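Local coordinates for protein exopolygalacturonase (Yersinia enterocolitica, PDB 2UVF) that is a family 28 glycoside hydrolase that acts as an exopolygalacturonase, probably releasing short galacturonic acid oligomers such as the disaccharide from the ends of pectin chains, at residues 71-76 against 124-129; 76-81 against 115-120; 228-233 against 356-361. One frame throughout, in Å; residues are numbered along the deposited sequence. Where two conformers were deposited one is given.

Overall arrangement
Interactions 1 and 2 lie in the N-terminal fibronectin type III domain, interaction 3 in the catalytic beta-helix. In the first, strands 66-73 and 125-134 pair within the four-stranded sheet; the second joins the edge strand of that sheet, 76-80, to strand 114-117 of the other sheet. Their centres are 9 Å apart, they share Lys76, and the 76-81/115-120 contact falls between the two segments of interaction 1 along the chain. Interaction 3 follows later in the sequence, its centre about 39 Å from that of interaction 1 and 37 Å from that of interaction 2. It borders the sugar site, whereas interaction 1 pairs strands within one sheet of the domain's beta-sandwich and interaction 2 packs its two sheets together.

Interaction 1. Residues 71-76 against 124-129; sequences IFSAGK and TSYQFT
Phe72 and Thr129 form an antiparallel hydrogen-bonded pair. Phe72 N reaches Thr129 O at 2.9 Å, almost straight at 178°, and Thr129 N returns a bond of 2.8 Å to Phe72 O. On the sheet face that carries these two side chains, Thr129 turns its hydroxyl rather than its methyl to the phenylalanine: chi1 of 57° sets OG1 3.8 Å from Phe72 CB. One residue on, Ser73 OG donates to Gln127 O over 3.0 Å, approaching nearly in line with the C=O bond. Its place there follows from chi1 of 173°, which swings OG away from its own N. Ala74 N adds a weak bond of 3.3 Å to the same carbonyl, which thus has two donors. These strands are inner neighbours in the four-stranded sheet of a fibronectin type III sandwich, and a type I' turn from Ser73 to Lys76 closes the hairpin of strands 66-73 and 76-80. Ser73 CB also lies 3.9 Å from Phe128 CE1, and that phenylalanine continues inward onto Ile53 and Leu55 of the facing sheet. At the start of strand 125-134, Tyr126 OH is hydrogen-bonded to Lys121 N, five residues back, the tyrosine corner familiar in this fold.

Interaction 2. Residues 76-81 against 115-120; sequences KLLGKA and FTVIGL
Phe115 and Val117 pack against Leu78, Gly79 and the start of the next helix in an apolar contact between the two sheets of the beta-sandwich. Strand 114-117 belongs to the three-stranded sheet and 76-80 is an edge strand of the four-stranded one; the short strand segments approach to 8.8 Å, at 136° between their directions, a spacing bridged by side chains. Phe115 does most of this. A chi1 of -180° carries the ring away from its own N and across toward the other sheet, and its far end, CZ, meets Leu78 CB at 3.7 Å. CE1 lies 3.8 Å from the carbonyl carbon of Gly79, where the absence of a side chain lets the ring come close to the main chain. The same ring carbon stands 3.8 Å from Lys80 O, which sits at the ring edge near its plane, so that a C-H side rather than the pi cloud is turned to the oxygen. Ala81 CA also approaches this edge, 4.2 Å from Phe115 CD1. In this fibronectin type III domain a classic beta bulge sets Leu78 and Gly79 opposite the single residue Ile71 of the neighbouring strand, 66-73. Farther along, Leu78 CD1 reaches Val117 CG2 at 4.3 Å, a looser touch, and both residues also rest on Phe128. Lys80 is the N-cap of helix 81-88, whose Asn84 touches the Phe115 ring and accepts a hydrogen bond from Thr116 N through OD1.

Interaction 3. Residues 228-233 against 356-361; sequences AGYRLY and GIMNLE. With SO4 (sulfate ion), chain D.
Tyr230 reaches from its strand toward Met358 and Leu360. At CB its chi1 of 71° tucks CG in between the two main-chain branches, N and C, and the ring then runs past the two side chains in turn. CD1 lies 4.1 Å from Leu360 CD1, and CE1 is closer to that methyl, at 3.9 Å. CZ then meets Met358 CE, also at 3.9 Å. At the tip, OH is 3.1 Å from Met358 CE, a very close approach; the bend in the methionine (chi3 70°) brings this methyl round to it. The sulfur, SD, stands obliquely 5.5 Å from the centroid of the Tyr230 ring, a Met-aromatic contact. Met358 and Leu360, two residues apart on strand 357-360, point to the same side; the strand is part of the right-handed parallel beta-helix of family 28, between strands 334-339 and 383-386. Leu232 fits in beside them: its CD1 lies at the edge of the tyrosine ring, 3.8 Å from Met358 CE and 3.9 Å from Leu360 CD2. Leu232 also touches the bound galacturonic acid, and Arg240, another residue of that pocket, makes a weak hydrogen bond with Tyr230 OH. Arg231 N donates to sulfate O2 at 2.9 Å; the ion, probably from the crystallisation liquor, is also hydrogen-bonded to Arg337 NH1.

Interaction 1. Residues 71-76 against 124-129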
loop_
_atom_site.group_PDB
_atom_site.type_symbol
_atom_site.label_atom_id
_atom_site.label_comp_id
_atom_site.label_asym_id
_atom_site.label_seq_id
_atom_site.Cartn_x
_atom_site.Cartn_y
_atom_site.Cartn_z
ATOM N N ILE A 71 -25.004 -5.945 8.565
ATOM C CA ILE A 71 -25.227 -6.043 7.117
ATOM C C ILE A 71 -26.437 -6.921 6.781
ATOM O O ILE A 71 -26.535 -8.048 7.239
ATOM C CB ILE A 71 -23.927 -6.507 6.365
ATOM C CG1 ILE A 71 -22.885 -5.380 6.348
ATOM C CG2 ILE A 71 -24.229 -6.918 4.936
ATOM C CD1 ILE A 71 -22.020 -5.290 7.596
ATOM N N PHE A 72 -27.349 -6.379 5.978
ATOM C CA PHE A 72 -28.603 -7.051 5.628
ATOM C C PHE A 72 -28.758 -7.163 4.120
ATOM O O PHE A 72 -28.570 -6.180 3.398
ATOM C CB PHE A 72 -29.810 -6.271 6.168
ATOM C CG PHE A 72 -29.663 -5.783 7.588
ATOM C CD1 PHE A 72 -30.181 -6.524 8.648
ATOM C CD2 PHE A 72 -29.052 -4.562 7.861
ATOM C CE1 PHE A 72 -30.067 -6.083 9.958
ATOM C CE2 PHE A 72 -28.935 -4.118 9.171
ATOM C CZ PHE A 72 -29.448 -4.882 10.223
ATOM N N SER A 73 -29.098 -8.360 3.646
ATOM C CA SER A 73 -29.530 -8.546 2.266
ATOM C C SER A 73 -31.041 -8.706 2.297
ATOM O O SER A 73 -31.566 -9.533 3.066
ATOM C CB SER A 73 -28.868 -9.767 1.628
ATOM O OG SER A 73 -29.398 -10.038 0.338
ATOM N N ALA A 74 -31.740 -7.921 1.476
ATOM C CA ALA A 74 -33.211 -7.864 1.497
ATOM C C ALA A 74 -33.742 -7.881 2.937
ATOM O O ALA A 74 -34.546 -8.741 3.311
ATOM C CB ALA A 74 -33.828 -8.996 0.651
ATOM N N GLY A 75 -33.235 -6.946 3.744
ATOM C CA GLY A 75 -33.675 -6.742 5.127
ATOM C C GLY A 75 -33.495 -7.884 6.111
ATOM O O GLY A 75 -33.929 -7.775 7.248
ATOM N N LYS A 76 -32.881 -8.983 5.677
ATOM C CA LYS A 76 -32.504 -10.056 6.606
ATOM C C LYS A 76 -31.021 -9.960 6.987
ATOM O O LYS A 76 -30.157 -9.795 6.115
ATOM C CB LYS A 76 -32.821 -11.451 6.047
ATOM C CG LYS A 76 -33.107 -12.478 7.165
ATOM C CD LYS A 76 -32.766 -13.930 6.773
ATOM C CE LYS A 76 -31.252 -14.192 6.780
ATOM N NZ LYS A 76 -30.643 -14.051 5.420
ATOM N N THR A 124 -26.737 -13.961 -10.016
ATOM C CA THR A 124 -27.933 -13.550 -9.260
ATOM C C THR A 124 -27.801 -12.139 -8.673
ATOM O O THR A 124 -26.746 -11.775 -8.147
ATOM C CB THR A 124 -28.223 -14.567 -8.110
ATOM O OG1 THR A 124 -28.228 -15.902 -8.630
ATOM C CG2 THR A 124 -29.558 -14.278 -7.412
ATOM N N SER A 125 -28.868 -11.349 -8.773
ATOM C CA SER A 125 -28.935 -10.036 -8.120
ATOM C C SER A 125 -29.262 -10.172 -6.628
ATOM O O SER A 125 -30.054 -11.042 -6.241
ATOM C CB SER A 125 -29.990 -9.150 -8.780
ATOM O OG SER A 125 -29.441 -8.377 -9.828
ATOM N N TYR A 126 -28.643 -9.314 -5.810
ATOM C CA TYR A 126 -28.896 -9.251 -4.366
ATOM C C TYR A 126 -28.900 -7.794 -3.935
ATOM O O TYR A 126 -28.091 -6.998 -4.426
ATOM C CB TYR A 126 -27.824 -10.000 -3.575
ATOM C CG TYR A 126 -27.689 -11.468 -3.902
ATOM C CD1 TYR A 126 -28.514 -12.411 -3.289
ATOM C CD2 TYR A 126 -26.725 -11.923 -4.810
ATOM C CE1 TYR A 126 -28.399 -13.774 -3.586
ATOM C CE2 TYR A 126 -26.602 -13.291 -5.114
ATOM C CZ TYR A 126 -27.444 -14.206 -4.495
ATOM O OH TYR A 126 -27.347 -15.558 -4.764
ATOM N N GLN A 127 -29.813 -7.442 -3.034
ATOM C CA GLN A 127 -29.855 -6.092 -2.453
ATOM C C GLN A 127 -29.149 -6.113 -1.095
ATOM O O GLN A 127 -29.106 -7.153 -0.433
ATOM C CB GLN A 127 -31.305 -5.589 -2.351
ATOM C CG GLN A 127 -31.492 -4.123 -1.939
ATOM C CD GLN A 127 -31.971 -3.957 -0.487
ATOM O OE1 GLN A 127 -32.361 -2.861 -0.076
ATOM N NE2 GLN A 127 -31.951 -5.044 0.286
ATOM N N PHE A 128 -28.575 -4.975 -0.702
ATOM C CA PHE A 128 -27.755 -4.880 0.508
ATOM C C PHE A 128 -27.961 -3.528 1.214
ATOM O O PHE A 128 -27.975 -2.465 0.564
ATOM C CB PHE A 128 -26.257 -5.049 0.174
ATOM C CG PHE A 128 -25.869 -6.410 -0.373
ATOM C CD1 PHE A 128 -25.892 -7.547 0.440
ATOM C CD2 PHE A 128 -25.417 -6.539 -1.689
ATOM C CE1 PHE A 128 -25.512 -8.809 -0.061
ATOM C CE2 PHE A 128 -25.031 -7.780 -2.199
ATOM C CZ PHE A 128 -25.078 -8.917 -1.390
ATOM N N THR A 129 -28.140 -3.572 2.535
ATOM C CA THR A 129 -28.021 -2.368 3.367
ATOM C C THR A 129 -27.074 -2.588 4.556
ATOM O O THR A 129 -26.794 -3.729 4.930
ATOM C CB THR A 129 -29.394 -1.807 3.874
ATOM O OG1 THR A 129 -30.100 -2.809 4.619
ATOM C CG2 THR A 129 -30.251 -1.301 2.720
#

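Interaction 2. Residues 76-81 against 115-120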
loop_
_atom_site.group_PDB
_atom_site.type_symbol
_atom_site.label_atom_id
_atom_site.label_comp_id
_atom_site.label_asym_id
_atom_site.label_seq_id
_atom_site.Cartn_x
_atom_site.Cartn_y
_atom_site.Cartn_z
ATOM N N LYS A 76 -32.881 -8.983 5.677
ATOM C CA LYS A 76 -32.504 -10.056 6.606
ATOM C C LYS A 76 -31.021 -9.960 6.987
ATOM O O LYS A 76 -30.157 -9.795 6.115
ATOM C CB LYS A 76 -32.821 -11.451 6.047
ATOM C CG LYS A 76 -33.107 -12.478 7.165
ATOM C CD LYS A 76 -32.766 -13.930 6.773
ATOM C CE LYS A 76 -31.252 -14.192 6.780
ATOM N NZ LYS A 76 -30.643 -14.051 5.420
ATOM N N LEU A 77 -30.745 -10.063 8.289
ATOM C CA LEU A 77 -29.390 -9.929 8.827
ATOM C C LEU A 77 -28.428 -10.996 8.294
ATOM O O LEU A 77 -28.716 -12.203 8.371
ATOM C CB LEU A 77 -29.419 -9.936 10.364
ATOM C CG LEU A 77 -28.105 -9.834 11.157
ATOM C CD1 LEU A 77 -27.470 -8.436 11.059
ATOM C CD2 LEU A 77 -28.354 -10.200 12.606
ATOM N N LEU A 78 -27.297 -10.538 7.747
ATOM C CA LEU A 78 -26.220 -11.431 7.302
ATOM C C LEU A 78 -25.145 -11.609 8.375
ATOM O O LEU A 78 -24.467 -12.650 8.436
ATOM C CB LEU A 78 -25.604 -10.927 5.983
ATOM C CG LEU A 78 -26.533 -10.917 4.762
ATOM C CD1 LEU A 78 -25.983 -10.035 3.657
ATOM C CD2 LEU A 78 -26.787 -12.330 4.248
ATOM N N GLY A 79 -24.990 -10.590 9.219
ATOM C CA GLY A 79 -24.013 -10.623 10.304
ATOM C C GLY A 79 -23.401 -9.279 10.653
ATOM O O GLY A 79 -23.840 -8.238 10.170
ATOM N N LYS A 80 -22.368 -9.313 11.494
ATOM C CA LYS A 80 -21.664 -8.088 11.929
ATOM C C LYS A 80 -20.317 -7.936 11.218
ATOM O O LYS A 80 -19.637 -8.936 10.948
ATOM C CB LYS A 80 -21.472 -8.083 13.450
ATOM C CG LYS A 80 -22.750 -8.348 14.228
ATOM C CD LYS A 80 -22.802 -7.591 15.530
ATOM C CE LYS A 80 -22.408 -8.468 16.701
ATOM N NZ LYS A 80 -23.186 -8.150 17.954
ATOM N N ALA A 81 -19.942 -6.692 10.923
ATOM C CA ALA A 81 -18.649 -6.379 10.288
ATOM C C ALA A 81 -17.464 -7.013 11.018
ATOM O O ALA A 81 -16.617 -7.660 10.389
ATOM C CB ALA A 81 -18.459 -4.867 10.164
ATOM N N PHE A 115 -17.360 -6.004 4.693
ATOM C CA PHE A 115 -18.076 -7.243 5.006
ATOM C C PHE A 115 -18.114 -8.098 3.736
ATOM O O PHE A 115 -18.611 -7.656 2.708
ATOM C CB PHE A 115 -19.500 -6.909 5.503
ATOM C CG PHE A 115 -20.350 -8.114 5.866
ATOM C CD1 PHE A 115 -20.490 -8.510 7.189
ATOM C CD2 PHE A 115 -21.057 -8.814 4.892
ATOM C CE1 PHE A 115 -21.283 -9.610 7.534
ATOM C CE2 PHE A 115 -21.854 -9.911 5.232
ATOM C CZ PHE A 115 -21.959 -10.310 6.553
ATOM N N THR A 116 -17.576 -9.315 3.815
ATOM C CA THR A 116 -17.551 -10.247 2.670
ATOM C C THR A 116 -18.738 -11.243 2.641
ATOM O O THR A 116 -18.838 -12.137 3.491
ATOM C CB THR A 116 -16.216 -11.028 2.612
ATOM O OG1 THR A 116 -15.135 -10.106 2.676
ATOM C CG2 THR A 116 -16.097 -11.822 1.336
ATOM N N VAL A 117 -19.615 -11.095 1.646
ATOM C CA VAL A 117 -20.772 -11.988 1.505
ATOM C C VAL A 117 -20.471 -13.197 0.616
ATOM O O VAL A 117 -20.347 -13.042 -0.605
ATOM C CB VAL A 117 -21.998 -11.255 0.916
ATOM C CG1 VAL A 117 -23.241 -12.133 1.038
ATOM C CG2 VAL A 117 -22.230 -9.893 1.588
ATOM N N ILE A 118 -20.391 -14.394 1.211
ATOM C CA ILE A 118 -20.134 -15.631 0.451
ATOM C C ILE A 118 -21.364 -16.561 0.316
ATOM O O ILE A 118 -22.463 -16.234 0.787
ATOM C CB ILE A 118 -18.892 -16.430 0.993
ATOM C CG1 ILE A 118 -19.219 -17.172 2.293
ATOM C CG2 ILE A 118 -17.666 -15.505 1.144
ATOM C CD1 ILE A 118 -18.397 -18.427 2.524
ATOM N N GLY A 119 -21.166 -17.708 -0.340
ATOM C CA GLY A 119 -22.200 -18.740 -0.460
ATOM C C GLY A 119 -23.379 -18.326 -1.325
ATOM O O GLY A 119 -24.515 -18.717 -1.060
ATOM N N LEU A 120 -23.097 -17.519 -2.346
ATOM C CA LEU A 120 -24.107 -17.026 -3.281
ATOM C C LEU A 120 -24.131 -17.930 -4.518
ATOM O O LEU A 120 -23.352 -18.887 -4.616
ATOM C CB LEU A 120 -23.806 -15.574 -3.676
ATOM C CG LEU A 120 -24.215 -14.329 -2.867
ATOM C CD1 LEU A 120 -24.481 -14.576 -1.385
ATOM C CD2 LEU A 120 -23.156 -13.244 -3.057
#

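Interaction 3. Residues 228-233 against 356-361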
loop_
_atom_site.group_PDB
_atom_site.type_symbol
_atom_site.label_atom_id
_atom_site.label_comp_id
_atom_site.label_asym_id
_atom_site.label_seq_id
_atom_site.Cartn_x
_atom_site.Cartn_y
_atom_site.Cartn_z
ATOM N N ALA A 228 13.352 -7.202 -21.341
ATOM C CA ALA A 228 13.093 -5.771 -21.132
ATOM C C ALA A 228 11.623 -5.539 -20.792
ATOM O O ALA A 228 10.742 -6.145 -21.402
ATOM C CB ALA A 228 13.513 -4.952 -22.354
ATOM N N GLY A 229 11.371 -4.649 -19.826
ATOM C CA GLY A 229 10.045 -4.488 -19.240
ATOM C C GLY A 229 9.369 -3.163 -19.478
ATOM O O GLY A 229 8.319 -3.129 -20.100
ATOM N N TYR A 230 9.946 -2.073 -18.968
ATOM C CA TYR A 230 9.293 -0.757 -18.997
ATOM C C TYR A 230 10.254 0.348 -18.569
ATOM O O TYR A 230 11.285 0.070 -17.954
ATOM C CB TYR A 230 8.062 -0.753 -18.053
ATOM C CG TYR A 230 8.422 -0.771 -16.575
ATOM C CD1 TYR A 230 8.385 0.398 -15.816
ATOM C CD2 TYR A 230 8.825 -1.953 -15.946
ATOM C CE1 TYR A 230 8.744 0.394 -14.458
ATOM C CE2 TYR A 230 9.172 -1.968 -14.614
ATOM C CZ TYR A 230 9.131 -0.794 -13.868
ATOM O OH TYR A 230 9.478 -0.809 -12.529
ATOM N N ARG A 231 9.905 1.591 -18.875
ATOM C CA ARG A 231 10.517 2.750 -18.254
ATOM C C ARG A 231 9.472 3.376 -17.328
ATOM O O ARG A 231 8.325 3.553 -17.722
ATOM C CB ARG A 231 10.962 3.760 -19.313
ATOM C CG ARG A 231 12.221 3.375 -20.072
ATOM C CD ARG A 231 12.341 4.150 -21.393
ATOM N NE ARG A 231 13.721 4.202 -21.881
ATOM C CZ ARG A 231 14.300 3.259 -22.625
ATOM N NH1 ARG A 231 13.637 2.158 -22.973
ATOM N NH2 ARG A 231 15.558 3.412 -23.012
ATOM N N LEU A 232 9.873 3.702 -16.099
ATOM C CA LEU A 232 8.960 4.214 -15.078
ATOM C C LEU A 232 8.166 5.435 -15.547
ATOM O O LEU A 232 6.928 5.455 -15.467
ATOM C CB LEU A 232 9.718 4.534 -13.781
ATOM C CG LEU A 232 8.915 4.776 -12.495
ATOM C CD1 LEU A 232 8.217 3.498 -12.063
ATOM C CD2 LEU A 232 9.857 5.263 -11.412
ATOM N N TYR A 233 8.878 6.446 -16.032
ATOM C CA TYR A 233 8.246 7.657 -16.546
ATOM C C TYR A 233 8.595 7.836 -18.030
ATOM O O TYR A 233 9.529 7.186 -18.518
ATOM C CB TYR A 233 8.627 8.876 -15.700
ATOM C CG TYR A 233 8.282 8.702 -14.232
ATOM C CD1 TYR A 233 6.986 8.362 -13.831
ATOM C CD2 TYR A 233 9.254 8.853 -13.251
ATOM C CE1 TYR A 233 6.674 8.190 -12.497
ATOM C CE2 TYR A 233 8.954 8.671 -11.920
ATOM C CZ TYR A 233 7.661 8.334 -11.542
ATOM O OH TYR A 233 7.371 8.153 -10.200
ATOM N N GLY A 356 7.683 -4.577 -4.440
ATOM C CA GLY A 356 6.599 -5.562 -4.298
ATOM C C GLY A 356 5.601 -5.379 -5.421
ATOM O O GLY A 356 5.890 -5.705 -6.581
ATOM N N ILE A 357 4.443 -4.806 -5.088
ATOM C CA ILE A 357 3.374 -4.562 -6.071
ATOM C C ILE A 357 3.364 -3.122 -6.612
ATOM O O ILE A 357 3.282 -2.163 -5.847
ATOM C CB ILE A 357 1.989 -4.989 -5.499
ATOM C CG1 ILE A 357 1.980 -6.507 -5.288
ATOM C CG2 ILE A 357 0.829 -4.560 -6.442
ATOM C CD1 ILE A 357 0.902 -7.016 -4.436
ATOM N N MET A 358 3.458 -2.992 -7.936
ATOM C CA MET A 358 3.471 -1.688 -8.603
ATOM C C MET A 358 2.240 -1.501 -9.476
ATOM O O MET A 358 1.885 -2.396 -10.248
ATOM C CB MET A 358 4.708 -1.524 -9.496
ATOM C CG MET A 358 6.048 -1.545 -8.777
ATOM S SD MET A 358 7.395 -1.519 -9.981
ATOM C CE MET A 358 7.237 0.164 -10.617
ATOM N N ASN A 359 1.595 -0.344 -9.322
ATOM C CA ASN A 359 0.486 0.082 -10.159
ATOM C C ASN A 359 0.907 1.374 -10.791
ATOM O O ASN A 359 1.193 2.350 -10.094
ATOM C CB ASN A 359 -0.770 0.336 -9.330
ATOM C CG ASN A 359 -1.291 -0.902 -8.694
ATOM O OD1 ASN A 359 -2.138 -1.584 -9.261
ATOM N ND2 ASN A 359 -0.753 -1.237 -7.517
ATOM N N LEU A 360 0.991 1.361 -12.116
ATOM C CA LEU A 360 1.438 2.527 -12.860
ATOM C C LEU A 360 0.325 2.948 -13.819
ATOM O O LEU A 360 -0.101 2.166 -14.669
ATOM C CB LEU A 360 2.759 2.232 -13.599
ATOM C CG LEU A 360 4.033 1.926 -12.774
ATOM C CD1 LEU A 360 5.185 1.701 -13.699
ATOM C CD2 LEU A 360 4.393 3.001 -11.716
ATOM N N GLU A 361 -0.162 4.176 -13.653
ATOM C CA GLU A 361 -1.185 4.695 -14.530
ATOM C C GLU A 361 -2.452 3.819 -14.597
ATOM O O GLU A 361 -3.054 3.704 -15.628
ATOM C CB GLU A 361 -0.607 5.014 -15.935
ATOM C CG GLU A 361 0.081 6.359 -16.049
ATOM C CD GLU A 361 0.700 6.660 -17.406
ATOM O OE1 GLU A 361 0.090 7.316 -18.268
ATOM O OE2 GLU A 361 1.841 6.259 -17.637
HETATM S S SO4 D . 8.128 1.632 -22.457
HETATM O O1 SO4 D . 8.253 0.173 -22.467
HETATM O O2 SO4 D . 8.188 2.184 -21.093
HETATM O O3 SO4 D . 9.226 2.218 -23.241
HETATM O O4 SO4 D . 6.844 1.951 -23.092
#